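Local coordinates for protein frutapin (Artocarpus altilis, PDB 5KRP) that probably binds carbohydrates, as a breadfruit lectin of the jacalin-related family, at residues A[36-40]-A[139-143]. Numbering follows the deposited sequence.
Sequences EAIGS and DLLDA
The carbonyl oxygen of Ile38 accepts the backbone N-H of Leu141, with O and N 2.9 Å apart. The N-H...O angle of 171° makes the bond nearly straight, although the donor stands 27° out of the carbonyl plane. Carbon atoms of both leucines pack against the same oxygen: Leu141 CB lies 3.5 Å and Leu140 CB 3.7 Å from Ile38 O, which places the bond among apolar groups. Beside it, the side chains of Ile38 and Leu141 lie alongside each other with their ends on the same side. With CG anti to the backbone N (chi1 -177°), the Leu141 side chain is carried along Ile38, and Leu141 CD2 rather than CD1 touches Ile38 CG2, at 3.8 Å. Val97 of strand 95-104 touches both side chains and is backbone hydrogen-bonded to both residues. Leu140 extends along the other segment instead, and its CD1 approaches Ala37 CB at 4.1 Å; Leu61, Tyr63 and Phe87 also pack on this leucine. The contact thus joins the starts of strands 38-47 and 141-149, which belong to different sheets of the jacalin-like beta-prism. A bound glycerol, probably from the crystallisation liquor, is hydrogen-bonded to Asp139 N, Leu140 N and Asp142 OD2 and may mark the sugar pocket known from jacalin-related lectins. One nearly straight backbone bond within buried aliphatic packing therefore ties this probable binding loop to the neighbouring sheet.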
loop_
_atom_site.group_PDB
_atom_site.type_symbol
_atom_site.label_atom_id
_atom_site.label_comp_id
_atom_site.label_asym_id
_atom_site.label_seq_id
_atom_site.Cartn_x
_atom_site.Cartn_y
_atom_site.Cartn_z
ATOM N N GLU A 36 -16.926 -32.229 -11.374
ATOM C CA GLU A 36 -15.729 -32.912 -10.931
ATOM C C GLU A 36 -14.598 -31.933 -10.579
ATOM O O GLU A 36 -13.665 -32.262 -9.847
ATOM C CB GLU A 36 -15.258 -33.884 -12.033
ATOM C CG GLU A 36 -16.262 -35.030 -12.202
ATOM C CD GLU A 36 -17.410 -34.757 -13.157
ATOM O OE1 GLU A 36 -17.497 -33.721 -13.901
ATOM O OE2 GLU A 36 -18.242 -35.691 -13.226
ATOM N N ALA A 37 -14.677 -30.775 -11.190
ATOM C CA ALA A 37 -13.648 -29.734 -10.981
ATOM C C ALA A 37 -14.396 -28.408 -11.029
ATOM O O ALA A 37 -15.597 -28.373 -11.290
ATOM C CB ALA A 37 -12.599 -29.810 -12.058
ATOM N N ILE A 38 -13.662 -27.287 -10.912
ATOM C CA ILE A 38 -14.247 -26.000 -11.202
ATOM C C ILE A 38 -14.104 -25.659 -12.672
ATOM O O ILE A 38 -13.000 -25.801 -13.277
ATOM C CB ILE A 38 -13.535 -24.879 -10.327
ATOM C CG1 ILE A 38 -13.549 -25.214 -8.847
ATOM C CG2 ILE A 38 -14.107 -23.510 -10.679
ATOM C CD1 ILE A 38 -14.892 -25.319 -8.187
ATOM N N GLY A 39 -15.222 -25.192 -13.263
ATOM C CA GLY A 39 -15.332 -24.751 -14.631
ATOM C C GLY A 39 -15.262 -23.219 -14.746
ATOM O O GLY A 39 -14.204 -22.639 -14.853
ATOM N N SER A 40 -16.416 -22.568 -14.800
ATOM C CA SER A 40 -16.492 -21.136 -15.009
ATOM C C SER A 40 -16.123 -20.394 -13.704
ATOM O O SER A 40 -16.323 -20.885 -12.622
ATOM C CB SER A 40 -17.914 -20.774 -15.381
ATOM O OG SER A 40 -18.337 -21.431 -16.599
ATOM N N ASP A 139 -10.884 -25.688 -20.817
ATOM C CA ASP A 139 -12.155 -26.320 -20.585
ATOM C C ASP A 139 -12.556 -26.140 -19.125
ATOM O O ASP A 139 -13.724 -26.191 -18.843
ATOM C CB ASP A 139 -12.129 -27.809 -20.864
ATOM C CG ASP A 139 -11.941 -28.150 -22.347
ATOM O OD1 ASP A 139 -12.031 -27.269 -23.248
ATOM O OD2 ASP A 139 -11.634 -29.351 -22.564
ATOM N N LEU A 140 -11.563 -25.997 -18.217
ATOM C CA LEU A 140 -11.749 -25.950 -16.804
ATOM C C LEU A 140 -10.899 -24.733 -16.286
ATOM O O LEU A 140 -10.132 -24.112 -17.032
ATOM C CB LEU A 140 -11.212 -27.219 -16.134
ATOM C CG LEU A 140 -12.007 -28.497 -16.502
ATOM C CD1 LEU A 140 -11.297 -29.686 -15.949
ATOM C CD2 LEU A 140 -13.400 -28.481 -15.964
ATOM N N LEU A 141 -11.065 -24.444 -15.014
ATOM C CA LEU A 141 -10.230 -23.461 -14.331
ATOM C C LEU A 141 -8.927 -24.167 -14.005
ATOM O O LEU A 141 -8.812 -24.839 -13.026
ATOM C CB LEU A 141 -10.974 -23.008 -13.041
ATOM C CG LEU A 141 -10.219 -21.911 -12.264
ATOM C CD1 LEU A 141 -10.085 -20.702 -13.119
ATOM C CD2 LEU A 141 -10.882 -21.609 -10.942
ATOM N N ASP A 142 -7.924 -23.971 -14.845
ATOM C CA ASP A 142 -6.599 -24.519 -14.551
ATOM C C ASP A 142 -5.920 -23.960 -13.286
ATOM O O ASP A 142 -5.270 -24.699 -12.546
ATOM C CB ASP A 142 -5.686 -24.237 -15.738
ATOM C CG ASP A 142 -6.102 -24.980 -17.011
ATOM O OD1 ASP A 142 -7.084 -24.579 -17.681
ATOM O OD2 ASP A 142 -5.420 -25.977 -17.376
ATOM N N ALA A 143 -6.099 -22.673 -13.009
ATOM C CA ALA A 143 -5.374 -22.069 -11.865
ATOM C C ALA A 143 -6.077 -20.766 -11.487
ATOM O O ALA A 143 -6.754 -20.156 -12.316
ATOM C CB ALA A 143 -3.910 -21.789 -12.221
#